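Local coordinates for protein UL16 (Human herpesvirus 5 strain ad169, PDB 2WY3) that helps the virus escape natural killer cells by blocking the KLRK1 receptor from its ligands ULBP1 and ULBP2 and by sequestering KLRK1 ligands inside the cell, at residues B[54-59]-B[129-134]; B[62-67]-B[72-77]; B[68-73]-B[87-92]; B[100-105]-B[110-115]. One frame throughout, in Å; residues are numbered along the deposited sequence.

Interaction 1 (B[54-59]-B[129-134]); sequences TWQHNE and YVRLGS. With NAG (2-acetamido-2-deoxy-beta-D-glucopyranose), chain J.
The carboxamide of Gln56 lies over one face of the Arg131 guanidinium, the two planes only 18° apart. Gln56 NE2 sits 3.4 Å from Arg131 NE, displaced toward the rim of the group. Both atoms are donors, so this is a stack of flat polar groups and not a hydrogen bond. Gln56 CD also lies 3.7 Å from Arg131 CZ. Val130 O lies near the guanidinium plane, at its edge, and accepts from Arg131 NH1 at 3.1 Å; NH1 comes from above the carbonyl plane. The bend at chi2 (-69°) folds Arg131 back to reach this carbonyl. Within 54-59, His57 CB lies over the centre of one face of the Trp55 indole, and Trp55 CE2 sits at the edge of the imidazole.

The contact joins the ends of strands 49-55 and 121-131. In the mixed sheet of this domain, predicted to be extracellular and assigned to the E-set clan, strand 110-118 runs between them. A type I turn from Trp55 to Asn58 follows the first strand, and Gln56 is its second residue. Its side chain is extended, which carries the amide across the gap to Arg131.

A water spans the same gap. It donates to Gln56 OE1 at 3.2 Å and accepts from Leu132 N at 2.8 Å. Arg131 also packs on Thr29 and His31 of strand 27-31. Asn58 ND2 is bonded covalently to C1 of an N-acetylglucosamine.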
# COMPACT_ATOMS: atom_id res chain seq x y z
N THR B 54 -3.38 -18.84 -10.51
CA THR B 54 -4.06 -19.96 -11.17
C THR B 54 -5.34 -19.43 -11.82
O THR B 54 -6.20 -18.89 -11.14
CB THR B 54 -4.39 -21.08 -10.14
OG1 THR B 54 -3.18 -21.58 -9.54
CG2 THR B 54 -5.13 -22.23 -10.81
N TRP B 55 -5.47 -19.59 -13.14
CA TRP B 55 -6.61 -19.02 -13.87
C TRP B 55 -7.94 -19.65 -13.43
O TRP B 55 -8.02 -20.86 -13.27
CB TRP B 55 -6.42 -19.29 -15.37
CG TRP B 55 -7.35 -18.53 -16.25
CD1 TRP B 55 -7.89 -17.29 -16.03
CD2 TRP B 55 -7.82 -18.96 -17.53
NE1 TRP B 55 -8.68 -16.92 -17.12
CE2 TRP B 55 -8.66 -17.94 -18.04
CE3 TRP B 55 -7.61 -20.11 -18.30
CZ2 TRP B 55 -9.29 -18.04 -19.29
CZ3 TRP B 55 -8.25 -20.21 -19.54
CH2 TRP B 55 -9.07 -19.18 -20.02
N GLN B 56 -8.97 -18.83 -13.23
CA GLN B 56 -10.26 -19.36 -12.79
C GLN B 56 -10.76 -20.46 -13.71
O GLN B 56 -11.39 -21.41 -13.27
CB GLN B 56 -11.33 -18.27 -12.72
CG GLN B 56 -12.67 -18.76 -12.15
CD GLN B 56 -13.72 -17.66 -12.05
OE1 GLN B 56 -13.45 -16.51 -12.35
NE2 GLN B 56 -14.92 -18.02 -11.60
N HIS B 57 -10.47 -20.31 -15.01
CA HIS B 57 -11.12 -21.14 -16.03
C HIS B 57 -10.32 -22.37 -16.43
O HIS B 57 -10.79 -23.20 -17.22
CB HIS B 57 -11.44 -20.30 -17.26
CG HIS B 57 -12.36 -19.16 -16.97
ND1 HIS B 57 -13.66 -19.35 -16.55
CD2 HIS B 57 -12.17 -17.82 -17.03
CE1 HIS B 57 -14.23 -18.17 -16.37
NE2 HIS B 57 -13.35 -17.23 -16.65
N ASN B 58 -9.13 -22.51 -15.87
CA ASN B 58 -8.37 -23.75 -16.07
C ASN B 58 -7.32 -23.88 -14.98
O ASN B 58 -6.31 -23.20 -15.00
CB ASN B 58 -7.74 -23.80 -17.46
CG ASN B 58 -7.17 -25.16 -17.78
OD1 ASN B 58 -6.81 -25.93 -16.88
ND2 ASN B 58 -7.09 -25.47 -19.07
N GLU B 59 -7.60 -24.76 -14.03
CA GLU B 59 -6.78 -24.91 -12.83
C GLU B 59 -5.35 -25.35 -13.17
O GLU B 59 -4.45 -25.22 -12.35
CB GLU B 59 -7.44 -25.92 -11.88
CG GLU B 59 -7.63 -27.31 -12.48
CD GLU B 59 -8.71 -28.12 -11.78
OE1 GLU B 59 -8.77 -28.10 -10.54
OE2 GLU B 59 -9.50 -28.79 -12.49
N TYR B 129 -8.85 -14.79 -4.01
CA TYR B 129 -9.64 -15.11 -5.19
C TYR B 129 -10.14 -13.82 -5.82
O TYR B 129 -10.62 -12.92 -5.12
CB TYR B 129 -10.84 -15.97 -4.81
CG TYR B 129 -10.49 -17.41 -4.49
CD1 TYR B 129 -10.30 -18.34 -5.51
CD2 TYR B 129 -10.38 -17.84 -3.17
CE1 TYR B 129 -10.01 -19.67 -5.22
CE2 TYR B 129 -10.08 -19.18 -2.87
CZ TYR B 129 -9.90 -20.08 -3.90
OH TYR B 129 -9.60 -21.39 -3.64
N VAL B 130 -10.03 -13.73 -7.15
CA VAL B 130 -10.46 -12.56 -7.91
C VAL B 130 -11.57 -12.96 -8.88
O VAL B 130 -11.42 -13.94 -9.62
CB VAL B 130 -9.29 -11.97 -8.70
CG1 VAL B 130 -9.77 -10.89 -9.68
CG2 VAL B 130 -8.22 -11.43 -7.72
N ARG B 131 -12.67 -12.22 -8.85
CA ARG B 131 -13.83 -12.51 -9.69
C ARG B 131 -14.24 -11.23 -10.40
O ARG B 131 -13.90 -10.15 -9.96
CB ARG B 131 -14.98 -13.00 -8.82
CG ARG B 131 -14.66 -14.31 -8.11
CD ARG B 131 -14.58 -15.44 -9.16
NE ARG B 131 -14.41 -16.75 -8.53
CZ ARG B 131 -13.25 -17.39 -8.39
NH1 ARG B 131 -12.11 -16.83 -8.83
NH2 ARG B 131 -13.23 -18.57 -7.80
N LEU B 132 -14.96 -11.36 -11.52
CA LEU B 132 -15.47 -10.18 -12.19
C LEU B 132 -16.51 -9.51 -11.30
O LEU B 132 -17.05 -10.14 -10.39
CB LEU B 132 -16.10 -10.57 -13.53
CG LEU B 132 -15.20 -11.26 -14.55
CD1 LEU B 132 -15.99 -11.59 -15.82
CD2 LEU B 132 -14.01 -10.39 -14.89
N GLY B 133 -16.77 -8.23 -11.55
CA GLY B 133 -17.82 -7.54 -10.84
C GLY B 133 -17.65 -6.04 -10.82
O GLY B 133 -16.64 -5.51 -11.30
N SER B 134 -18.63 -5.34 -10.26
CA SER B 134 -18.59 -3.89 -10.20
C SER B 134 -17.83 -3.42 -8.97
O SER B 134 -18.18 -3.77 -7.85
CB SER B 134 -20.01 -3.32 -10.19
OG SER B 134 -19.98 -1.92 -9.91
C1 NAG J . -6.39 -26.72 -19.25
C2 NAG J . -6.92 -27.25 -20.57
C3 NAG J . -6.16 -28.51 -20.98
C4 NAG J . -4.66 -28.26 -20.94
C5 NAG J . -4.26 -27.69 -19.58
C6 NAG J . -2.76 -27.41 -19.50
C7 NAG J . -9.28 -26.73 -20.92
C8 NAG J . -10.69 -27.26 -20.86
N2 NAG J . -8.34 -27.56 -20.48
O3 NAG J . -6.55 -28.92 -22.27
O4 NAG J . -3.98 -29.47 -21.15
O5 NAG J . -4.99 -26.51 -19.31
O6 NAG J . -2.43 -26.37 -20.39
O7 NAG J . -9.06 -25.58 -21.34
O HOH W 1 -15.51 -14.05 -12.20

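Interaction 2 (B[62-67]-B[72-77]). With NAG (2-acetamido-2-deoxy-beta-D-glucopyranose), chain L.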
# COMPACT_ATOMS: atom_id res chain seq x y z
N VAL B 62 -1.14 -21.89 -14.76
CA VAL B 62 -0.61 -21.20 -13.58
C VAL B 62 0.58 -20.34 -13.96
O VAL B 62 1.52 -20.82 -14.60
CB VAL B 62 -0.17 -22.20 -12.49
CG1 VAL B 62 0.29 -21.47 -11.22
CG2 VAL B 62 -1.32 -23.14 -12.14
N ASP B 63 0.55 -19.07 -13.56
CA ASP B 63 1.64 -18.14 -13.80
C ASP B 63 2.33 -17.85 -12.47
O ASP B 63 1.84 -18.22 -11.41
CB ASP B 63 1.11 -16.85 -14.42
CG ASP B 63 2.16 -16.13 -15.27
OD1 ASP B 63 3.32 -16.58 -15.30
OD2 ASP B 63 1.81 -15.13 -15.93
N LEU B 64 3.47 -17.18 -12.54
CA LEU B 64 4.28 -16.99 -11.34
C LEU B 64 5.15 -15.76 -11.49
O LEU B 64 5.73 -15.55 -12.54
CB LEU B 64 5.19 -18.22 -11.18
CG LEU B 64 6.13 -18.26 -9.97
CD1 LEU B 64 5.33 -18.46 -8.68
CD2 LEU B 64 7.18 -19.37 -10.14
N TRP B 65 5.25 -14.96 -10.44
CA TRP B 65 6.31 -13.97 -10.38
C TRP B 65 7.10 -14.14 -9.09
O TRP B 65 6.55 -14.58 -8.09
CB TRP B 65 5.81 -12.53 -10.60
CG TRP B 65 5.07 -11.79 -9.47
CD1 TRP B 65 3.72 -11.74 -9.27
CD2 TRP B 65 5.66 -10.91 -8.49
NE1 TRP B 65 3.43 -10.90 -8.20
CE2 TRP B 65 4.60 -10.38 -7.71
CE3 TRP B 65 6.97 -10.51 -8.20
CZ2 TRP B 65 4.82 -9.49 -6.64
CZ3 TRP B 65 7.19 -9.63 -7.14
CH2 TRP B 65 6.12 -9.14 -6.37
N LEU B 66 8.40 -13.83 -9.14
CA LEU B 66 9.31 -14.14 -8.05
C LEU B 66 10.17 -12.93 -7.66
O LEU B 66 10.51 -12.11 -8.50
CB LEU B 66 10.24 -15.30 -8.42
CG LEU B 66 9.58 -16.66 -8.72
CD1 LEU B 66 10.63 -17.65 -9.22
CD2 LEU B 66 8.85 -17.18 -7.48
N TYR B 67 10.52 -12.87 -6.38
CA TYR B 67 11.22 -11.73 -5.79
C TYR B 67 12.37 -12.25 -4.94
O TYR B 67 12.23 -13.24 -4.23
CB TYR B 67 10.23 -10.96 -4.92
CG TYR B 67 10.60 -9.55 -4.55
CD1 TYR B 67 10.91 -9.21 -3.23
CD2 TYR B 67 10.61 -8.54 -5.51
CE1 TYR B 67 11.23 -7.89 -2.89
CE2 TYR B 67 10.92 -7.25 -5.18
CZ TYR B 67 11.22 -6.93 -3.87
OH TYR B 67 11.54 -5.63 -3.55
N VAL B 72 12.63 -8.01 -8.54
CA VAL B 72 11.88 -9.01 -9.29
C VAL B 72 12.86 -9.86 -10.10
O VAL B 72 13.63 -9.33 -10.91
CB VAL B 72 10.88 -8.35 -10.25
CG1 VAL B 72 10.33 -9.35 -11.25
CG2 VAL B 72 9.75 -7.68 -9.46
N ILE B 73 12.84 -11.18 -9.89
CA ILE B 73 13.73 -12.08 -10.66
C ILE B 73 12.95 -12.88 -11.72
O ILE B 73 13.53 -13.57 -12.57
CB ILE B 73 14.55 -13.02 -9.75
CG1 ILE B 73 13.64 -13.91 -8.90
CG2 ILE B 73 15.47 -12.23 -8.83
CD1 ILE B 73 14.40 -15.05 -8.22
N ARG B 74 11.63 -12.78 -11.66
CA ARG B 74 10.77 -13.40 -12.66
C ARG B 74 9.45 -12.66 -12.73
O ARG B 74 8.79 -12.50 -11.71
CB ARG B 74 10.54 -14.88 -12.32
CG ARG B 74 9.64 -15.61 -13.31
CD ARG B 74 9.49 -17.07 -12.93
NE ARG B 74 8.45 -17.74 -13.70
CZ ARG B 74 8.50 -19.02 -14.04
NH1 ARG B 74 7.51 -19.56 -14.75
NH2 ARG B 74 9.53 -19.77 -13.67
N ASN B 75 9.07 -12.19 -13.92
CA ASN B 75 7.76 -11.55 -14.11
C ASN B 75 6.69 -12.59 -14.44
O ASN B 75 7.00 -13.67 -14.92
CB ASN B 75 7.78 -10.58 -15.30
CG ASN B 75 8.58 -9.32 -15.03
OD1 ASN B 75 8.34 -8.62 -14.05
ND2 ASN B 75 9.53 -9.03 -15.93
N PHE B 76 5.43 -12.24 -14.21
CA PHE B 76 4.34 -12.97 -14.85
C PHE B 76 4.66 -13.05 -16.35
O PHE B 76 5.22 -12.11 -16.93
CB PHE B 76 3.01 -12.23 -14.67
CG PHE B 76 2.31 -12.51 -13.36
CD1 PHE B 76 2.43 -13.74 -12.74
CD2 PHE B 76 1.51 -11.53 -12.77
CE1 PHE B 76 1.76 -14.01 -11.54
CE2 PHE B 76 0.83 -11.78 -11.59
CZ PHE B 76 0.96 -13.03 -10.96
N SER B 77 4.30 -14.16 -16.98
CA SER B 77 4.53 -14.35 -18.42
C SER B 77 3.76 -13.32 -19.25
O SER B 77 4.17 -12.97 -20.36
CB SER B 77 4.14 -15.76 -18.85
OG SER B 77 2.75 -15.98 -18.67
C1 NAG L . 10.13 -7.71 -15.80
C2 NAG L . 11.60 -7.84 -16.24
C3 NAG L . 12.28 -6.48 -16.29
C4 NAG L . 11.47 -5.54 -17.16
C5 NAG L . 10.03 -5.47 -16.67
C6 NAG L . 9.17 -4.60 -17.58
C7 NAG L . 12.68 -9.95 -15.64
C8 NAG L . 13.57 -10.66 -14.67
N2 NAG L . 12.36 -8.69 -15.35
O3 NAG L . 13.59 -6.62 -16.80
O4 NAG L . 12.04 -4.26 -17.09
O5 NAG L . 9.46 -6.77 -16.63
O6 NAG L . 9.13 -5.15 -18.88
O7 NAG L . 12.27 -10.54 -16.65
O HOH W 2 6.14 -16.33 -15.43
O HOH W 3 5.08 -18.74 -15.82
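Trp65 and Phe76 meet edge to face, the indole edge turned to the phenyl face with planes at 83°. Trp65 can be followed outward. Its CB lies 3.2 Å from Arg74 O. The turn at chi1 (76°) sets the indole beside Phe76. CD1 stands over the Phe76 ring, 3.5 Å from Phe76 CZ. NE1 is hydrogen-bonded to Thr100 OG1 of strand 95-102. On the six-membered ring, CZ3 touches Val72 CG2 at 4.0 Å.

Asp63 holds the other end. Ser77 N donates to the syn lone pair of Asp63 OD1 at 3.1 Å, almost straight at 168°. Ser77 OG donates to Asp63 OD2 from above the carboxylate plane. One water bridges Asp63 OD1 and Arg74 NH1. Another accepts from Arg74 NE and lies within bonding range of Asp63 OD1. Leu64 CD2 lies over a face of that guanidinium.

The backbones pair through Leu66 N to Arg74 O at 2.9 Å. Leu66 O accepts from Ile73 N at 2.9 Å and, weakly, from Arg74 N. Asn75 carries an N-acetylglucosamine on ND2. Leu66 thus stands opposite two residues, Ile73 and Arg74, a classic beta bulge in the antiparallel hairpin of strands 62-68 and 71-74.

Interaction 3 (B[68-73]-B[87-92]); sequences QNDTVI and GLKMRT. With NAG (2-acetamido-2-deoxy-beta-D-glucopyranose), chain K; NAG (2-acetamido-2-deoxy-beta-D-glucopyranose), chain L.
Asp70 and Lys89 form a salt bridge, the one polar link between 68-73 and 87-92. Lys89 NZ donates to Asp70 OD2 at 2.9 Å. The ammonium comes from above the carboxylate plane, 40° out of it. The side chains meet at about a right angle.

Alkyl contacts accompany the charged one. Asp70 OD1 lies 3.2 Å from Lys89 CE and 3.3 Å from Lys89 CD. The carboxylate therefore rests against the end of the lysine chain as well as its charge. A bend at chi3 (-65°) turns this end over the aspartate.

Backbone bonds shape the aspartate side. Gln68 N donates to Thr71 O at 2.9 Å, and Thr71 N to Gln68 O at 3.1 Å. They close a type I' turn with Asn69 and Asp70 at its corners, between strands 62-68 and 71-74. Strand 82-89, which carries Lys89, belongs to a separate, three-stranded sheet.

The covalent link is at Asn69, whose ND2 is bonded to C1 of an N-acetylglucosamine.

A single ion pair with little buried area, lying at the surface, suggests a modest electrostatic tie between the hairpin tip and the facing sheet, probably weakened by solvent.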
# COMPACT_ATOMS: atom_id res chain seq x y z
N GLN B 68 13.53 -11.60 -5.04
CA GLN B 68 14.70 -12.00 -4.26
C GLN B 68 15.63 -10.81 -4.10
O GLN B 68 15.94 -10.11 -5.07
CB GLN B 68 15.47 -13.14 -4.95
CG GLN B 68 16.64 -13.73 -4.14
CD GLN B 68 17.50 -14.68 -4.97
OE1 GLN B 68 17.57 -14.55 -6.19
NE2 GLN B 68 18.16 -15.64 -4.30
N ASN B 69 16.11 -10.59 -2.88
CA ASN B 69 17.04 -9.49 -2.63
C ASN B 69 16.48 -8.18 -3.20
O ASN B 69 17.17 -7.47 -3.93
CB ASN B 69 18.40 -9.82 -3.23
CG ASN B 69 19.51 -8.95 -2.67
OD1 ASN B 69 19.32 -8.22 -1.70
ND2 ASN B 69 20.68 -9.05 -3.28
N ASP B 70 15.22 -7.91 -2.86
CA ASP B 70 14.55 -6.66 -3.22
C ASP B 70 14.45 -6.38 -4.72
O ASP B 70 14.35 -5.22 -5.13
CB ASP B 70 15.20 -5.47 -2.51
CG ASP B 70 15.20 -5.65 -1.00
OD1 ASP B 70 14.12 -5.92 -0.44
OD2 ASP B 70 16.28 -5.51 -0.39
N THR B 71 14.47 -7.43 -5.53
CA THR B 71 14.33 -7.27 -6.97
C THR B 71 13.44 -8.35 -7.54
O THR B 71 13.49 -9.49 -7.10
CB THR B 71 15.69 -7.39 -7.69
OG1 THR B 71 16.70 -6.73 -6.92
CG2 THR B 71 15.62 -6.77 -9.08
N VAL B 72 12.63 -8.01 -8.54
CA VAL B 72 11.88 -9.01 -9.29
C VAL B 72 12.86 -9.86 -10.10
O VAL B 72 13.63 -9.33 -10.91
CB VAL B 72 10.88 -8.35 -10.25
CG1 VAL B 72 10.33 -9.35 -11.25
CG2 VAL B 72 9.75 -7.68 -9.46
N ILE B 73 12.84 -11.18 -9.89
CA ILE B 73 13.73 -12.08 -10.66
C ILE B 73 12.95 -12.88 -11.72
O ILE B 73 13.53 -13.57 -12.57
CB ILE B 73 14.55 -13.02 -9.75
CG1 ILE B 73 13.64 -13.91 -8.90
CG2 ILE B 73 15.47 -12.23 -8.83
CD1 ILE B 73 14.40 -15.05 -8.22
N GLY B 87 7.90 -5.65 -5.06
CA GLY B 87 7.92 -5.66 -3.61
C GLY B 87 8.43 -4.33 -3.09
O GLY B 87 8.99 -3.52 -3.83
N LEU B 88 8.23 -4.10 -1.80
CA LEU B 88 8.84 -2.94 -1.15
C LEU B 88 9.08 -3.26 0.32
O LEU B 88 8.36 -4.04 0.92
CB LEU B 88 7.98 -1.69 -1.30
CG LEU B 88 6.59 -1.57 -0.67
CD1 LEU B 88 6.66 -1.57 0.85
CD2 LEU B 88 5.98 -0.28 -1.17
N LYS B 89 10.12 -2.66 0.89
CA LYS B 89 10.42 -2.88 2.29
C LYS B 89 9.93 -1.70 3.12
O LYS B 89 10.19 -0.55 2.78
CB LYS B 89 11.93 -3.05 2.50
CG LYS B 89 12.45 -4.42 2.13
CD LYS B 89 13.92 -4.58 2.52
CE LYS B 89 14.81 -3.63 1.75
NZ LYS B 89 16.25 -3.85 2.04
N MET B 90 9.24 -1.99 4.22
CA MET B 90 8.80 -0.92 5.11
C MET B 90 9.99 -0.41 5.91
O MET B 90 10.95 -1.14 6.13
CB MET B 90 7.71 -1.43 6.05
CG MET B 90 6.42 -1.75 5.32
SD MET B 90 5.11 -2.32 6.43
CE MET B 90 4.63 -0.81 7.27
N ARG B 91 9.90 0.84 6.37
CA ARG B 91 10.99 1.43 7.14
C ARG B 91 10.80 1.29 8.65
O ARG B 91 11.77 1.17 9.40
CB ARG B 91 11.17 2.91 6.76
CG ARG B 91 11.65 3.12 5.33
CD ARG B 91 11.94 4.60 5.07
NE ARG B 91 12.91 5.14 6.01
CZ ARG B 91 14.22 5.24 5.77
NH1 ARG B 91 14.71 4.83 4.61
NH2 ARG B 91 15.03 5.75 6.69
N THR B 92 9.55 1.28 9.10
CA THR B 92 9.27 1.30 10.54
C THR B 92 9.23 -0.08 11.18
O THR B 92 9.37 -0.21 12.39
CB THR B 92 7.98 2.08 10.88
OG1 THR B 92 6.86 1.49 10.22
CG2 THR B 92 8.11 3.54 10.47
C1 NAG K . 21.64 -8.14 -2.70
C2 NAG K . 22.93 -8.97 -2.78
C3 NAG K . 24.14 -8.13 -2.42
C4 NAG K . 24.17 -6.91 -3.32
C5 NAG K . 22.87 -6.13 -3.18
C6 NAG K . 22.86 -4.94 -4.13
C7 NAG K . 22.85 -11.37 -2.43
C8 NAG K . 22.98 -12.50 -1.46
N2 NAG K . 22.86 -10.14 -1.92
O3 NAG K . 25.33 -8.87 -2.58
O4 NAG K . 25.27 -6.10 -2.97
O5 NAG K . 21.74 -6.94 -3.45
O6 NAG K . 21.79 -4.10 -3.80
O7 NAG K . 22.73 -11.60 -3.64
C1 NAG L . 10.13 -7.71 -15.80
C2 NAG L . 11.60 -7.84 -16.24
C3 NAG L . 12.28 -6.48 -16.29
C4 NAG L . 11.47 -5.54 -17.16
C5 NAG L . 10.03 -5.47 -16.67
C6 NAG L . 9.17 -4.60 -17.58
C7 NAG L . 12.68 -9.95 -15.64
C8 NAG L . 13.57 -10.66 -14.67
N2 NAG L . 12.36 -8.69 -15.35
O3 NAG L . 13.59 -6.62 -16.80
O4 NAG L . 12.04 -4.26 -17.09
O5 NAG L . 9.46 -6.77 -16.63
O6 NAG L . 9.13 -5.15 -18.88
O7 NAG L . 12.27 -10.54 -16.65

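Interaction 4 (B[100-105]-B[110-115]); sequences TSRMVT and GRYDCL
Arg102 NH1 donates to Tyr112 OH at 3.0 Å, with an N-H...O angle of 161°. The hydroxyl oxygen lies in the guanidinium plane, at its edge. The ring is turned 82° from that plane, and NH1 in turn lies at the ring's edge. Arg102 CD comes up beside the same hydroxyl, 3.4 Å from Tyr112 OH. A smaller apolar touch lies nearby, where Thr100 CG2 comes within 4.3 Å of Tyr112 CE1.

The next shell holds both partners. The Arg102 chain runs straight through chi2 and bends at chi3 (86°), which swings the guanidinium to the phenol. Its NE is hydrogen-bonded to Asn82 OD1. Tyr112 OH also forms a hydrogen bond with Thr108 O, so the hydroxyl is held by two polar partners. Phe53 joins the cluster from strand 49-55. It stacks on the Tyr112 ring and makes a cation-pi contact with Arg102. Thr100 OG1 is hydrogen-bonded to Trp65 NE1. The buried guanidinium is hydrogen-bonded to a hydroxyl and an amide oxygen and lies against a ring, which probably offsets part of its charge.

Within strand 110-118, Arg111 NE and NH2 both donate to Asp113 OD2 in a salt bridge, while Arg127 pairs with Asp113 OD1.

The contact spans the two larger sheets of the domain. Strand 95-102 is the middle strand of the three-stranded sheet, and strand 110-118 lies inside the mixed one, between strands 49-55 and 121-131. The disulfide from Cys114 to Cys38 ties the same two sheets covalently, through strand 34-41.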
# COMPACT_ATOMS: atom_id res chain seq x y z
N THR B 100 0.63 -7.11 -5.89
CA THR B 100 0.16 -7.53 -7.19
C THR B 100 -1.17 -6.83 -7.47
O THR B 100 -2.18 -7.15 -6.86
CB THR B 100 -0.06 -9.06 -7.26
OG1 THR B 100 1.13 -9.74 -6.81
CG2 THR B 100 -0.41 -9.49 -8.69
N SER B 101 -1.14 -5.85 -8.37
CA SER B 101 -2.35 -5.14 -8.77
C SER B 101 -2.50 -5.27 -10.27
O SER B 101 -1.56 -5.01 -11.02
CB SER B 101 -2.25 -3.66 -8.36
OG SER B 101 -3.37 -2.92 -8.82
N ARG B 102 -3.68 -5.67 -10.72
CA ARG B 102 -3.91 -5.90 -12.14
C ARG B 102 -5.30 -5.45 -12.51
O ARG B 102 -6.19 -5.42 -11.66
CB ARG B 102 -3.80 -7.40 -12.46
CG ARG B 102 -2.66 -8.11 -11.76
CD ARG B 102 -2.60 -9.58 -12.20
NE ARG B 102 -1.83 -9.76 -13.42
CZ ARG B 102 -1.75 -10.89 -14.11
NH1 ARG B 102 -2.44 -11.96 -13.72
NH2 ARG B 102 -1.00 -10.95 -15.20
N MET B 103 -5.49 -5.13 -13.79
CA MET B 103 -6.83 -4.93 -14.32
C MET B 103 -7.57 -6.26 -14.22
O MET B 103 -7.00 -7.32 -14.45
CB MET B 103 -6.77 -4.47 -15.78
CG MET B 103 -6.03 -3.15 -15.93
SD MET B 103 -6.03 -2.56 -17.64
CE MET B 103 -5.23 -3.92 -18.47
N VAL B 104 -8.85 -6.19 -13.84
CA VAL B 104 -9.67 -7.38 -13.71
C VAL B 104 -10.37 -7.70 -15.03
O VAL B 104 -11.16 -6.90 -15.53
CB VAL B 104 -10.70 -7.23 -12.57
CG1 VAL B 104 -11.57 -8.48 -12.47
CG2 VAL B 104 -9.99 -6.97 -11.25
N THR B 105 -10.04 -8.85 -15.59
CA THR B 105 -10.59 -9.26 -16.88
C THR B 105 -10.82 -10.76 -16.86
O THR B 105 -10.41 -11.45 -15.92
CB THR B 105 -9.60 -8.99 -18.03
OG1 THR B 105 -8.49 -9.90 -17.92
CG2 THR B 105 -9.09 -7.55 -17.97
N GLY B 110 -9.22 -15.53 -10.96
CA GLY B 110 -8.61 -16.77 -10.51
C GLY B 110 -8.11 -16.66 -9.08
O GLY B 110 -8.75 -16.00 -8.26
N ARG B 111 -7.01 -17.33 -8.80
CA ARG B 111 -6.51 -17.49 -7.42
C ARG B 111 -5.07 -17.02 -7.36
O ARG B 111 -4.24 -17.51 -8.14
CB ARG B 111 -6.57 -18.97 -7.05
CG ARG B 111 -6.44 -19.30 -5.56
CD ARG B 111 -6.49 -20.82 -5.35
NE ARG B 111 -5.18 -21.42 -5.56
CZ ARG B 111 -4.93 -22.44 -6.37
NH1 ARG B 111 -5.91 -23.02 -7.06
NH2 ARG B 111 -3.68 -22.89 -6.48
N TYR B 112 -4.77 -16.08 -6.46
CA TYR B 112 -3.41 -15.56 -6.29
C TYR B 112 -2.88 -16.04 -4.94
O TYR B 112 -3.44 -15.67 -3.90
CB TYR B 112 -3.39 -14.02 -6.36
CG TYR B 112 -3.72 -13.51 -7.76
CD1 TYR B 112 -2.71 -13.14 -8.64
CD2 TYR B 112 -5.04 -13.45 -8.20
CE1 TYR B 112 -3.01 -12.70 -9.93
CE2 TYR B 112 -5.35 -13.00 -9.50
CZ TYR B 112 -4.33 -12.64 -10.35
OH TYR B 112 -4.63 -12.21 -11.63
N ASP B 113 -1.83 -16.85 -4.97
CA ASP B 113 -1.28 -17.46 -3.75
C ASP B 113 0.09 -16.85 -3.46
O ASP B 113 1.02 -17.02 -4.25
CB ASP B 113 -1.12 -18.98 -3.93
CG ASP B 113 -2.46 -19.71 -3.96
OD1 ASP B 113 -3.37 -19.33 -3.20
OD2 ASP B 113 -2.62 -20.67 -4.74
N CYS B 114 0.21 -16.16 -2.33
CA CYS B 114 1.51 -15.63 -1.91
C CYS B 114 2.28 -16.72 -1.21
O CYS B 114 1.83 -17.26 -0.20
CB CYS B 114 1.34 -14.43 -0.99
SG CYS B 114 0.68 -13.02 -1.94
N LEU B 115 3.47 -17.02 -1.74
CA LEU B 115 4.19 -18.24 -1.40
C LEU B 115 5.37 -17.94 -0.52
O LEU B 115 5.99 -16.89 -0.64
CB LEU B 115 4.73 -18.89 -2.68
CG LEU B 115 3.73 -19.20 -3.79
CD1 LEU B 115 4.46 -19.91 -4.94
CD2 LEU B 115 2.61 -20.07 -3.25

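How the interactions relate
Interactions 1 and 4 lie closest, their centres about 9 Å apart. They share the mixed sheet: Val130 N is 2.8 Å from Gly110 O, and Thr54 N is 2.9 Å from Arg111 O, both probable hydrogen bonds. Interaction 2 meets interaction 4 in the core, where Trp65 NE1 is 2.9 Å from Thr100 OG1 and Phe76 packs on Arg102. Interactions 2 and 3 share Val72 and Ile73 at one hairpin. Interactions 1 and 3 stand on opposite sides of the chain's centre, with centres about 27 Å apart. Interactions 1, 2 and 3 each carry a glycosylated asparagine.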